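Local structure of lipolytic enzyme, G-D-S-L family (Bacteroides thetaiotaomicron, 7BR2) at residues Gly32-Ser37 with Tyr358-Glu363; Gly57-Asp62 with Thr365-Ala370; Pro139-Ala144 with Ser197-Gly202; His207-Gly212 with Ser283-Ala288; Pro271-Thr276 with Gln347-Ile352. The protein is a gut bacterial serine esterase of the SGNH (GDSL) hydrolase family that metabolizes the drug diltiazem, probably by ester hydrolysis. All blocks are in the same frame, centred on the assembly; numbering follows the deposited sequence.

How the contacts relate
Helix 344-377 ties three contacts together: contact 2, contact 1 and contact 5 each use a different part of it, and contact 2 and contact 5 lie about 27 Å apart (centres). Contacts 1 and 2 pin parts of the GDSL hydrolase region to this helix, with centres about 11 Å apart. Contact 4 touches contact 1 where R34 packs on N210, and contact 5 where A288 N and Q287 OE1 probably bond to D275. Contact 3 packs against contact 4 through L200 and P208. Contact 4 includes H207, which with S28 and D204 has the geometry of a Ser-His-Asp triad, so it lies nearest the probable catalytic centre.

Contact 1: residues Gly32-Ser37 with Tyr358-Glu363; sequences GGRYHS and YRWELE
W360 donates from NE1 to the carbonyl O of G33, 3.0 Å away; the bond is bent (146° at the hydrogen), and the donor stands well above the carbonyl plane. Beside it, R359 NH2 makes a weak bond to S37 OG at 3.1 Å, while its NE turns to N356. R359 NH1 forms a salt bridge with E363 OE1 (3.0 Å), one helical turn on, and a water joins this pair to H36 ND1. The other imidazole nitrogen, H36 NE2, bonds to T30.

R34 lies over one face of the indole. R34 CG sits above the five-membered ring as a CH-pi contact, and the chain, extended from CG to NE, carries CZ on to 3.8 Å from the centroid of the W360 six-membered ring, a cation-pi stack with planes 26° apart. The same guanidinium has a salt bridge to E357. Around the indole rim, G32 O meets W360 CZ2 at 3.5 Å and H36 CE1 reaches W360 NE1 at 3.6 Å; S37 CB packs obliquely near CD1.

A leucine in place of the tryptophan would probably leave G33 O without this donor and R34 without the flat surface it rests on. One indole thus serves as hydrogen-bond donor, cation platform and packing surface, fastening the start of helix 35-46 to helix 344-377.

Contact 2: residues Gly57-Asp62 with Thr365-Ala370; sequences GGIGGD and TFREYA
I59 and R367 bring the two backbones nearest, with their CA atoms 6.7 Å apart. G57 and G58 end strand 53-58, and a type II beta turn follows from I59 to D62, with G61 at the third position, where its positive phi suits a residue lacking CB. The partner segment is regular helix.

R367 reaches back to the strand end by bending its chain at chi2 and chi3 (-35° and -72°), which turns the guanidinium side-on to G58. NE (2.9 Å) and NH1 (3.1 Å) both donate to the single G58 O, which lies near the guanidinium plane; the two nitrogens come from the same face of the carbonyl plane. G57 CA sits 3.5 Å above one guanidinium face, and A370 CB lies over the opposite face, so the group is sandwiched and its rotation limited. I59 adds CG1 against R367 NH1 (3.4 Å) and CD1 against A370 CB (3.9 Å).

In SGNH hydrolases the loop after this strand usually carries a glycine of the oxyanion hole. Here the strand is an outermost member of the parallel sheet, and helix 344-377 packs beside its C-terminal end through R367; R367 NH1 also forms a salt bridge to D74 of helix 64-75, which packs alongside through A370 and I59.

Contact 3: residues Pro139-Ala144 with Ser197-Gly202; sequences PYDETA and SFTLCG
T199 and D141 make the polar bond of this contact: T199 OG1 donates to D141 OD2 at 2.7 Å, onto the anti lone pair of that oxygen, the one turned away from OD1. Both side chains also organise their own loops. D141 OD1 accepts from T143 N (3.2 Å) and A144 N (3.3 Å), both from the same face of its plane, an Asx turn widened into an Asx motif. T199 OG1 in turn accepts from C201 N at 2.8 Å, an ST turn, so this hydroxyl is both donor and acceptor. The carboxylate gets there with CG anti to the backbone N (chi1 -170°), and Q192 of helix 181-194 adds a weak bond to OD2. The D141 backbone bonds to R205, in the loop leading to the probable catalytic histidine.

The apolar contacts flank this bond on its two sides. A144 CB packs on T199 CB at 4.0 Å and faces F198 O; C201 SG comes to 4.1 Å from P139 CG and lies close to D141 CB.

With an alanine in place of D141, T199 OG1 would probably lose its acceptor, and the T143 and A144 amides the oxygen that folds their turn. One carboxylate thus couples two turns: OD1 folds its own loop while OD2 takes the hydroxyl that shapes the other.

Contact 4: residues His207-Gly212 with Ser283-Ala288; sequences HPDNDG and SKKSQA
S283 OG donates to D209 OD1 at 2.7 Å on the syn lone pair, the side facing OD2; the same oxygen also takes the N210 amide, from above the carboxylate plane. At K284 the chain adds a nearly straight bond (168°) from N to D209 OD2, 2.8 Å, again on the syn side, while the rest of the K284 side chain extends off from D209. K285 N follows with a bond to the same OD2 at 3.0 Å, from above the plane. Four donors thus hold this carboxylate.

D209 occupies the N-cap position of helix 210-223, although its side chain does not cap the helix. It comes two residues after H207, which bonds to D204 and S28 in an arrangement consistent with the Ser-His-Asp triad of an SGNH hydrolase.

K285 then works in two directions. Its carbonyl O accepts from N210 ND2 at 3.3 Å, the oxygen lying near the amide plane, and N210 ND2 is also bonded to R279. Its side chain, bent at chi3, passes obliquely across the D211 carboxylate and forms a salt bridge from NZ to D211 OD2 at 2.8 Å, while a water links D211 OD1 to D209 N. E293 lies close to D211 OD2, a like charge that K285 probably helps to offset. S286 and Q287 come next as backbone: N210 CB packs 3.5 Å from Q287 N, and Q287 OE1 turns to D275.

Contact 5: residues Pro271-Thr276 with Gln347-Ile352; sequences PYPLDT and QQALTI
P273, which meets A349 across the contact, also sets its CD over one face of the Y272 ring, 3.9 Å above the plane and offset toward the rim; L274 CD2 lies at the edge of that ring, in its plane, and F296 meets it edge-to-face. The loop from P271 to P273 is extended, close to a polyproline II conformation, and its prolines pack on the long helix 344-377. Y272 points away from this helix and lies against helix 35-46, with its OH bonded to F38, so the loop is held between the two helices.

On the helix side, A349 supplies the small surface that lets the loop come near, with P273 and L350 CA atoms 5.4 Å apart. P273 CG touches A349 CB at 3.7 Å and lies 3.2 Å from A349 O. P271 O faces A349 CB at 3.3 Å. L350 flanks the proline from the next position: with CG beside its backbone N (chi1 -76°), the side chain brings CD2 to 4.0 Å from P273 CB. The contact is van der Waals packing of prolines and aliphatic side chains, partly against carbonyl oxygens; L274 N bonds to Y346 OH. Beyond P273, the same methyl L350 CD2 stops 4.2 Å from L274 O.

Contact 1: residues Gly32-Ser37 with Tyr358-Glu363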
# COMPACT_ATOMS: atom_id res chain seq x y z
N GLY A 32 -1.94 -6.22 9.59
CA GLY A 32 -2.71 -7.10 8.76
C GLY A 32 -3.10 -6.55 7.41
O GLY A 32 -3.79 -7.24 6.66
N GLY A 33 -2.69 -5.33 7.07
CA GLY A 33 -3.10 -4.70 5.84
C GLY A 33 -2.04 -4.71 4.74
O GLY A 33 -0.89 -5.10 4.94
N ARG A 34 -2.44 -4.21 3.57
CA ARG A 34 -1.61 -4.33 2.37
C ARG A 34 -1.18 -3.00 1.76
O ARG A 34 -0.51 -3.00 0.73
CB ARG A 34 -2.35 -5.15 1.31
CG ARG A 34 -2.35 -6.67 1.54
CD ARG A 34 -3.17 -7.34 0.46
NE ARG A 34 -3.23 -8.80 0.55
CZ ARG A 34 -4.03 -9.47 1.39
NH1 ARG A 34 -4.81 -8.85 2.25
NH2 ARG A 34 -4.02 -10.80 1.36
N TYR A 35 -1.50 -1.86 2.38
CA TYR A 35 -1.17 -0.60 1.74
C TYR A 35 0.32 -0.51 1.45
O TYR A 35 0.73 -0.03 0.39
CB TYR A 35 -1.64 0.58 2.60
CG TYR A 35 -0.88 0.81 3.89
CD1 TYR A 35 0.35 1.49 3.91
CD2 TYR A 35 -1.40 0.40 5.11
CE1 TYR A 35 1.05 1.71 5.11
CE2 TYR A 35 -0.72 0.62 6.31
CZ TYR A 35 0.50 1.28 6.31
OH TYR A 35 1.16 1.49 7.50
N HIS A 36 1.15 -1.01 2.38
CA HIS A 36 2.59 -0.97 2.17
C HIS A 36 3.00 -1.92 1.05
O HIS A 36 3.90 -1.60 0.25
CB HIS A 36 3.33 -1.30 3.47
CG HIS A 36 2.70 -2.39 4.28
ND1 HIS A 36 2.85 -3.73 3.98
CD2 HIS A 36 1.93 -2.34 5.39
CE1 HIS A 36 2.19 -4.45 4.86
NE2 HIS A 36 1.63 -3.63 5.74
N SER A 37 2.34 -3.07 0.96
CA SER A 37 2.59 -3.99 -0.14
C SER A 37 2.15 -3.37 -1.48
O SER A 37 2.82 -3.55 -2.50
CB SER A 37 1.87 -5.32 0.11
OG SER A 37 2.23 -6.30 -0.85
N TYR A 358 2.43 -13.36 -2.37
CA TYR A 358 3.10 -14.47 -1.68
C TYR A 358 4.10 -13.95 -0.65
O TYR A 358 4.15 -14.41 0.51
CB TYR A 358 3.85 -15.36 -2.68
CG TYR A 358 3.03 -16.30 -3.52
CD1 TYR A 358 2.12 -17.18 -2.94
CD2 TYR A 358 3.21 -16.37 -4.90
CE1 TYR A 358 1.39 -18.06 -3.71
CE2 TYR A 358 2.47 -17.26 -5.67
CZ TYR A 358 1.57 -18.09 -5.07
OH TYR A 358 0.82 -18.98 -5.81
N ARG A 359 4.92 -12.98 -1.08
CA ARG A 359 5.90 -12.36 -0.20
C ARG A 359 5.24 -11.71 1.00
O ARG A 359 5.67 -11.89 2.15
CB ARG A 359 6.71 -11.32 -0.99
CG ARG A 359 7.70 -10.52 -0.16
CD ARG A 359 7.85 -9.10 -0.71
NE ARG A 359 6.61 -8.33 -0.66
CZ ARG A 359 6.12 -7.76 0.44
NH1 ARG A 359 6.77 -7.88 1.59
NH2 ARG A 359 4.99 -7.06 0.39
N TRP A 360 4.16 -10.95 0.76
CA TRP A 360 3.46 -10.28 1.84
C TRP A 360 2.97 -11.29 2.88
O TRP A 360 3.06 -11.03 4.09
CB TRP A 360 2.30 -9.45 1.27
CG TRP A 360 1.40 -8.86 2.31
CD1 TRP A 360 1.54 -7.64 2.93
CD2 TRP A 360 0.23 -9.46 2.87
NE1 TRP A 360 0.52 -7.45 3.83
CE2 TRP A 360 -0.30 -8.56 3.82
CE3 TRP A 360 -0.42 -10.68 2.67
CZ2 TRP A 360 -1.45 -8.84 4.57
CZ3 TRP A 360 -1.58 -10.96 3.41
CH2 TRP A 360 -2.08 -10.04 4.34
N GLU A 361 2.49 -12.46 2.43
CA GLU A 361 2.03 -13.49 3.38
C GLU A 361 3.17 -14.01 4.25
O GLU A 361 3.03 -14.15 5.48
CB GLU A 361 1.38 -14.66 2.63
CG GLU A 361 -0.06 -14.41 2.22
CD GLU A 361 -0.58 -15.43 1.21
OE1 GLU A 361 -0.14 -16.60 1.25
OE2 GLU A 361 -1.42 -15.04 0.35
N LEU A 362 4.31 -14.31 3.62
CA LEU A 362 5.48 -14.72 4.40
C LEU A 362 5.84 -13.67 5.44
O LEU A 362 6.03 -13.97 6.64
CB LEU A 362 6.65 -14.97 3.46
CG LEU A 362 6.61 -16.30 2.71
CD1 LEU A 362 7.64 -16.34 1.55
CD2 LEU A 362 6.81 -17.46 3.67
N GLU A 363 5.86 -12.40 5.02
CA GLU A 363 6.18 -11.33 5.96
C GLU A 363 5.18 -11.30 7.11
O GLU A 363 5.56 -11.06 8.27
CB GLU A 363 6.24 -9.98 5.25
CG GLU A 363 6.82 -8.87 6.12
CD GLU A 363 6.85 -7.51 5.44
OE1 GLU A 363 6.09 -7.30 4.46
OE2 GLU A 363 7.65 -6.65 5.89
O HOH W 1 4.53 -5.35 2.64

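Contact 2: residues Gly57-Asp62 with Thr365-Ala370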
# COMPACT_ATOMS: atom_id res chain seq x y z
N GLY A 57 5.96 -2.97 9.63
CA GLY A 57 6.31 -2.89 11.04
C GLY A 57 5.07 -2.64 11.88
O GLY A 57 5.08 -1.83 12.82
N GLY A 58 3.97 -3.28 11.51
CA GLY A 58 2.74 -3.19 12.25
C GLY A 58 2.62 -4.39 13.18
O GLY A 58 3.08 -5.48 12.85
N ILE A 59 2.03 -4.16 14.35
CA ILE A 59 1.59 -5.22 15.26
C ILE A 59 0.18 -4.87 15.73
O ILE A 59 -0.04 -3.77 16.25
CB ILE A 59 2.54 -5.38 16.45
CG1 ILE A 59 3.94 -5.81 15.98
CG2 ILE A 59 1.99 -6.38 17.45
CD1 ILE A 59 4.85 -6.24 17.08
N GLY A 60 -0.76 -5.79 15.56
CA GLY A 60 -2.13 -5.51 15.96
C GLY A 60 -2.24 -5.21 17.44
O GLY A 60 -1.62 -5.87 18.28
N GLY A 61 -3.07 -4.21 17.76
CA GLY A 61 -3.31 -3.80 19.13
C GLY A 61 -2.39 -2.72 19.65
O GLY A 61 -2.63 -2.22 20.76
N ASP A 62 -1.34 -2.35 18.93
CA ASP A 62 -0.34 -1.43 19.47
C ASP A 62 -0.89 -0.02 19.67
O ASP A 62 -1.66 0.50 18.87
CB ASP A 62 0.89 -1.33 18.56
CG ASP A 62 1.92 -2.44 18.81
OD1 ASP A 62 1.57 -3.45 19.46
OD2 ASP A 62 3.09 -2.28 18.38
N THR A 365 3.81 -13.82 8.51
CA THR A 365 4.20 -14.80 9.52
C THR A 365 5.29 -14.23 10.42
O THR A 365 5.28 -14.44 11.65
CB THR A 365 4.65 -16.13 8.91
OG1 THR A 365 5.97 -16.01 8.34
CG2 THR A 365 3.67 -16.60 7.85
N PHE A 366 6.20 -13.44 9.83
CA PHE A 366 7.18 -12.76 10.69
C PHE A 366 6.52 -11.77 11.65
O PHE A 366 6.99 -11.58 12.78
CB PHE A 366 8.25 -12.06 9.84
CG PHE A 366 9.33 -12.98 9.34
CD1 PHE A 366 9.15 -13.73 8.19
CD2 PHE A 366 10.55 -13.07 10.01
CE1 PHE A 366 10.15 -14.59 7.72
CE2 PHE A 366 11.56 -13.91 9.54
CZ PHE A 366 11.35 -14.68 8.39
N ARG A 367 5.41 -11.14 11.23
CA ARG A 367 4.71 -10.21 12.11
C ARG A 367 4.03 -10.94 13.28
O ARG A 367 3.96 -10.41 14.40
CB ARG A 367 3.65 -9.41 11.33
CG ARG A 367 4.18 -8.48 10.23
CD ARG A 367 5.50 -7.86 10.60
NE ARG A 367 5.35 -6.86 11.64
CZ ARG A 367 6.34 -6.47 12.44
NH1 ARG A 367 6.12 -5.54 13.36
NH2 ARG A 367 7.54 -7.02 12.31
N GLU A 368 3.50 -12.14 13.02
CA GLU A 368 2.96 -12.96 14.11
C GLU A 368 4.06 -13.32 15.10
O GLU A 368 3.86 -13.28 16.33
CB GLU A 368 2.30 -14.22 13.54
CG GLU A 368 1.10 -13.97 12.62
CD GLU A 368 -0.16 -13.61 13.38
OE1 GLU A 368 -0.26 -13.96 14.57
OE2 GLU A 368 -1.06 -12.96 12.81
N TYR A 369 5.24 -13.66 14.59
CA TYR A 369 6.34 -13.94 15.50
C TYR A 369 6.67 -12.70 16.34
O TYR A 369 6.87 -12.80 17.55
CB TYR A 369 7.55 -14.44 14.71
CG TYR A 369 8.87 -14.36 15.45
CD1 TYR A 369 9.24 -15.33 16.38
CD2 TYR A 369 9.76 -13.32 15.18
CE1 TYR A 369 10.47 -15.26 17.05
CE2 TYR A 369 10.98 -13.24 15.84
CZ TYR A 369 11.33 -14.21 16.78
OH TYR A 369 12.56 -14.12 17.41
N ALA A 370 6.68 -11.52 15.70
CA ALA A 370 6.95 -10.28 16.43
C ALA A 370 5.91 -10.03 17.53
O ALA A 370 6.25 -9.51 18.60
CB ALA A 370 7.01 -9.09 15.47

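Contact 3: residues Pro139-Ala144 with Ser197-Gly202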
# COMPACT_ATOMS: atom_id res chain seq x y z
N PRO A 139 -8.89 6.82 9.13
CA PRO A 139 -9.84 7.26 10.16
C PRO A 139 -10.75 6.16 10.68
O PRO A 139 -10.92 5.10 10.07
CB PRO A 139 -10.66 8.32 9.41
CG PRO A 139 -10.75 7.76 8.01
CD PRO A 139 -9.44 7.02 7.77
N TYR A 140 -11.35 6.44 11.84
CA TYR A 140 -12.51 5.69 12.30
C TYR A 140 -13.75 6.28 11.63
O TYR A 140 -14.06 7.46 11.81
CB TYR A 140 -12.63 5.74 13.82
CG TYR A 140 -13.84 5.01 14.35
CD1 TYR A 140 -13.84 3.63 14.49
CD2 TYR A 140 -15.00 5.70 14.70
CE1 TYR A 140 -14.95 2.96 14.97
CE2 TYR A 140 -16.12 5.03 15.18
CZ TYR A 140 -16.09 3.66 15.32
OH TYR A 140 -17.21 3.00 15.80
N ASP A 141 -14.46 5.47 10.84
CA ASP A 141 -15.57 5.98 10.04
C ASP A 141 -16.83 6.08 10.90
O ASP A 141 -17.53 5.09 11.12
CB ASP A 141 -15.83 5.08 8.84
CG ASP A 141 -16.81 5.69 7.87
OD1 ASP A 141 -17.39 6.76 8.19
OD2 ASP A 141 -17.02 5.08 6.81
N GLU A 142 -17.15 7.30 11.34
CA GLU A 142 -18.29 7.55 12.21
C GLU A 142 -19.61 7.72 11.46
O GLU A 142 -20.67 7.58 12.07
CB GLU A 142 -18.03 8.83 13.01
CG GLU A 142 -16.86 8.76 13.97
CD GLU A 142 -16.56 10.11 14.61
OE1 GLU A 142 -17.23 11.11 14.27
OE2 GLU A 142 -15.73 10.15 15.54
N THR A 143 -19.57 7.97 10.15
CA THR A 143 -20.75 8.36 9.39
C THR A 143 -21.36 7.24 8.57
O THR A 143 -22.54 7.33 8.19
CB THR A 143 -20.41 9.57 8.50
OG1 THR A 143 -19.43 9.20 7.52
CG2 THR A 143 -19.84 10.69 9.34
N ALA A 144 -20.62 6.17 8.28
CA ALA A 144 -21.13 5.07 7.48
C ALA A 144 -22.28 4.38 8.21
O ALA A 144 -22.31 4.32 9.44
CB ALA A 144 -20.01 4.09 7.19
N SER A 197 -24.13 2.91 3.33
CA SER A 197 -23.35 1.82 3.90
C SER A 197 -21.93 1.72 3.33
O SER A 197 -21.17 0.85 3.77
CB SER A 197 -24.06 0.49 3.66
OG SER A 197 -23.85 0.06 2.33
N PHE A 198 -21.57 2.55 2.35
CA PHE A 198 -20.22 2.50 1.80
C PHE A 198 -19.19 2.97 2.82
O PHE A 198 -19.44 3.90 3.60
CB PHE A 198 -20.11 3.36 0.54
CG PHE A 198 -20.62 2.67 -0.71
CD1 PHE A 198 -21.18 1.40 -0.65
CD2 PHE A 198 -20.54 3.30 -1.95
CE1 PHE A 198 -21.64 0.77 -1.81
CE2 PHE A 198 -21.00 2.69 -3.11
CZ PHE A 198 -21.56 1.42 -3.04
N THR A 199 -18.02 2.34 2.81
CA THR A 199 -16.94 2.79 3.68
C THR A 199 -15.61 2.31 3.12
O THR A 199 -15.51 1.23 2.54
CB THR A 199 -17.13 2.29 5.12
OG1 THR A 199 -16.02 2.68 5.92
CG2 THR A 199 -17.29 0.79 5.14
N LEU A 200 -14.59 3.14 3.30
CA LEU A 200 -13.21 2.72 3.06
C LEU A 200 -12.65 1.92 4.23
O LEU A 200 -11.56 1.36 4.10
CB LEU A 200 -12.30 3.93 2.82
CG LEU A 200 -12.41 4.68 1.51
CD1 LEU A 200 -11.37 5.79 1.49
CD2 LEU A 200 -12.28 3.76 0.30
N CYS A 201 -13.33 1.92 5.38
CA CYS A 201 -12.79 1.39 6.61
C CYS A 201 -13.40 0.04 7.03
O CYS A 201 -13.55 -0.24 8.21
CB CYS A 201 -12.93 2.42 7.73
SG CYS A 201 -12.27 4.07 7.24
N GLY A 202 -13.73 -0.81 6.06
CA GLY A 202 -14.01 -2.20 6.37
C GLY A 202 -15.34 -2.41 7.08
O GLY A 202 -16.14 -1.49 7.27

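Contact 4: residues His207-Gly212 with Ser283-Ala288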
# COMPACT_ATOMS: atom_id res chain seq x y z
N HIS A 207 -10.82 -1.27 10.43
CA HIS A 207 -9.82 -1.97 9.65
C HIS A 207 -10.20 -1.95 8.17
O HIS A 207 -11.11 -2.68 7.77
CB HIS A 207 -9.68 -3.41 10.16
CG HIS A 207 -9.27 -3.49 11.60
ND1 HIS A 207 -10.17 -3.70 12.62
CD2 HIS A 207 -8.06 -3.33 12.19
CE1 HIS A 207 -9.53 -3.69 13.77
NE2 HIS A 207 -8.25 -3.47 13.54
N PRO A 208 -9.54 -1.15 7.34
CA PRO A 208 -9.89 -1.11 5.91
C PRO A 208 -9.68 -2.44 5.21
O PRO A 208 -8.77 -3.20 5.52
CB PRO A 208 -8.93 -0.05 5.34
CG PRO A 208 -8.55 0.79 6.51
CD PRO A 208 -8.51 -0.15 7.69
N ASP A 209 -10.56 -2.70 4.24
CA ASP A 209 -10.45 -3.84 3.34
C ASP A 209 -9.41 -3.52 2.26
O ASP A 209 -8.76 -2.47 2.28
CB ASP A 209 -11.84 -4.14 2.77
CG ASP A 209 -12.01 -5.56 2.28
OD1 ASP A 209 -11.02 -6.29 2.12
OD2 ASP A 209 -13.18 -5.95 2.02
N ASN A 210 -9.25 -4.41 1.28
CA ASN A 210 -8.22 -4.24 0.26
C ASN A 210 -8.40 -2.93 -0.50
O ASN A 210 -7.42 -2.28 -0.88
CB ASN A 210 -8.25 -5.41 -0.71
CG ASN A 210 -7.95 -6.72 -0.04
OD1 ASN A 210 -6.86 -6.92 0.50
ND2 ASN A 210 -8.93 -7.62 -0.04
N ASP A 211 -9.65 -2.54 -0.76
CA ASP A 211 -9.90 -1.28 -1.43
C ASP A 211 -9.41 -0.10 -0.60
O ASP A 211 -8.78 0.83 -1.12
CB ASP A 211 -11.39 -1.12 -1.75
CG ASP A 211 -12.28 -1.22 -0.51
OD1 ASP A 211 -12.05 -2.11 0.35
OD2 ASP A 211 -13.17 -0.36 -0.36
N GLY A 212 -9.68 -0.13 0.71
CA GLY A 212 -9.19 0.93 1.57
C GLY A 212 -7.68 1.01 1.58
O GLY A 212 -7.11 2.11 1.52
N SER A 283 -13.23 -10.52 3.81
CA SER A 283 -13.05 -9.49 2.79
C SER A 283 -14.24 -9.44 1.85
O SER A 283 -14.84 -10.47 1.51
CB SER A 283 -11.78 -9.74 1.99
OG SER A 283 -11.59 -8.71 1.05
N LYS A 284 -14.59 -8.24 1.42
CA LYS A 284 -15.66 -8.05 0.45
C LYS A 284 -15.28 -7.24 -0.77
O LYS A 284 -15.95 -7.37 -1.80
CB LYS A 284 -16.87 -7.38 1.12
CG LYS A 284 -17.61 -8.22 2.14
CD LYS A 284 -18.38 -9.31 1.41
CE LYS A 284 -18.68 -10.52 2.28
NZ LYS A 284 -19.57 -11.45 1.52
N LYS A 285 -14.21 -6.46 -0.72
CA LYS A 285 -13.83 -5.63 -1.84
C LYS A 285 -12.36 -5.85 -2.14
O LYS A 285 -11.54 -6.07 -1.24
CB LYS A 285 -14.09 -4.15 -1.53
CG LYS A 285 -15.56 -3.83 -1.28
CD LYS A 285 -15.75 -2.41 -0.76
CE LYS A 285 -15.45 -2.33 0.74
NZ LYS A 285 -15.42 -0.91 1.20
N SER A 286 -12.02 -5.78 -3.42
CA SER A 286 -10.68 -6.08 -3.88
C SER A 286 -9.86 -4.81 -4.00
O SER A 286 -10.38 -3.70 -3.90
CB SER A 286 -10.74 -6.81 -5.23
OG SER A 286 -11.24 -5.95 -6.24
N GLN A 287 -8.54 -4.99 -4.16
CA GLN A 287 -7.67 -3.88 -4.54
C GLN A 287 -8.25 -3.13 -5.75
O GLN A 287 -8.19 -1.89 -5.82
CB GLN A 287 -6.25 -4.44 -4.81
CG GLN A 287 -5.16 -3.44 -5.14
CD GLN A 287 -3.88 -4.11 -5.64
OE1 GLN A 287 -3.87 -5.30 -5.92
NE2 GLN A 287 -2.81 -3.32 -5.80
N ALA A 288 -8.81 -3.88 -6.72
CA ALA A 288 -9.32 -3.29 -7.96
C ALA A 288 -10.44 -2.29 -7.72
O ALA A 288 -10.59 -1.33 -8.49
CB ALA A 288 -9.77 -4.41 -8.91
O HOH W 2 -12.40 -1.12 2.83

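Contact 5: residues Pro271-Thr276 with Gln347-Ile352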
# COMPACT_ATOMS: atom_id res chain seq x y z
N PRO A 271 2.37 -1.48 -16.50
CA PRO A 271 1.15 -0.97 -15.85
C PRO A 271 1.04 -1.45 -14.41
O PRO A 271 1.63 -2.46 -14.02
CB PRO A 271 0.01 -1.54 -16.71
CG PRO A 271 0.58 -2.77 -17.32
CD PRO A 271 2.05 -2.47 -17.55
N TYR A 272 0.28 -0.70 -13.62
CA TYR A 272 0.03 -1.10 -12.25
C TYR A 272 -1.02 -2.20 -12.23
O TYR A 272 -2.11 -2.00 -12.76
CB TYR A 272 -0.43 0.06 -11.40
CG TYR A 272 -0.46 -0.31 -9.94
CD1 TYR A 272 0.70 -0.21 -9.16
CD2 TYR A 272 -1.62 -0.79 -9.34
CE1 TYR A 272 0.69 -0.56 -7.83
CE2 TYR A 272 -1.63 -1.14 -8.00
CZ TYR A 272 -0.47 -1.03 -7.25
OH TYR A 272 -0.49 -1.37 -5.92
N PRO A 273 -0.71 -3.37 -11.68
CA PRO A 273 -1.68 -4.47 -11.66
C PRO A 273 -2.56 -4.43 -10.43
O PRO A 273 -2.11 -4.13 -9.32
CB PRO A 273 -0.79 -5.71 -11.69
CG PRO A 273 0.44 -5.28 -11.00
CD PRO A 273 0.62 -3.80 -11.24
N LEU A 274 -3.84 -4.73 -10.64
CA LEU A 274 -4.86 -4.66 -9.60
C LEU A 274 -5.44 -6.04 -9.36
O LEU A 274 -5.91 -6.70 -10.30
CB LEU A 274 -5.97 -3.67 -9.99
CG LEU A 274 -5.49 -2.23 -10.07
CD1 LEU A 274 -6.48 -1.32 -10.78
CD2 LEU A 274 -5.14 -1.68 -8.68
N ASP A 275 -5.37 -6.49 -8.12
CA ASP A 275 -5.97 -7.76 -7.74
C ASP A 275 -7.49 -7.59 -7.68
O ASP A 275 -7.99 -6.67 -7.02
CB ASP A 275 -5.42 -8.20 -6.39
CG ASP A 275 -5.55 -9.69 -6.16
OD1 ASP A 275 -6.31 -10.35 -6.90
OD2 ASP A 275 -4.90 -10.18 -5.21
N THR A 276 -8.22 -8.46 -8.36
CA THR A 276 -9.68 -8.39 -8.38
C THR A 276 -10.32 -9.30 -7.36
O THR A 276 -11.55 -9.30 -7.24
CB THR A 276 -10.23 -8.74 -9.76
OG1 THR A 276 -9.90 -10.09 -10.08
CG2 THR A 276 -9.66 -7.83 -10.81
N GLN A 347 -0.24 -8.83 -18.16
CA GLN A 347 -0.02 -10.18 -17.65
C GLN A 347 1.30 -10.28 -16.89
O GLN A 347 1.36 -10.89 -15.81
CB GLN A 347 -0.06 -11.16 -18.82
CG GLN A 347 -1.43 -11.35 -19.46
CD GLN A 347 -2.43 -12.02 -18.52
OE1 GLN A 347 -3.45 -11.44 -18.15
NE2 GLN A 347 -2.12 -13.25 -18.13
N GLN A 348 2.36 -9.65 -17.41
CA GLN A 348 3.64 -9.58 -16.72
C GLN A 348 3.50 -8.86 -15.38
O GLN A 348 4.01 -9.32 -14.34
CB GLN A 348 4.64 -8.86 -17.63
CG GLN A 348 6.05 -8.63 -17.10
CD GLN A 348 6.91 -7.89 -18.11
OE1 GLN A 348 6.44 -7.56 -19.20
NE2 GLN A 348 8.16 -7.61 -17.75
N ALA A 349 2.79 -7.73 -15.38
CA ALA A 349 2.58 -7.01 -14.14
C ALA A 349 1.81 -7.86 -13.13
O ALA A 349 2.11 -7.84 -11.94
CB ALA A 349 1.85 -5.69 -14.43
N LEU A 350 0.83 -8.64 -13.61
CA LEU A 350 0.06 -9.51 -12.72
C LEU A 350 0.94 -10.59 -12.11
O LEU A 350 0.78 -10.95 -10.93
CB LEU A 350 -1.10 -10.14 -13.49
CG LEU A 350 -2.36 -9.32 -13.82
CD1 LEU A 350 -3.28 -10.17 -14.69
CD2 LEU A 350 -3.11 -8.83 -12.58
N THR A 351 1.86 -11.16 -12.91
CA THR A 351 2.84 -12.10 -12.38
C THR A 351 3.57 -11.50 -11.19
O THR A 351 3.70 -12.12 -10.12
CB THR A 351 3.84 -12.47 -13.48
OG1 THR A 351 3.15 -12.90 -14.66
CG2 THR A 351 4.76 -13.57 -12.97
N ILE A 352 4.06 -10.27 -11.36
CA ILE A 352 4.74 -9.57 -10.27
C ILE A 352 3.82 -9.37 -9.07
O ILE A 352 4.23 -9.51 -7.91
CB ILE A 352 5.30 -8.23 -10.77
CG1 ILE A 352 6.47 -8.51 -11.72
CG2 ILE A 352 5.75 -7.36 -9.60
CD1 ILE A 352 6.65 -7.46 -12.75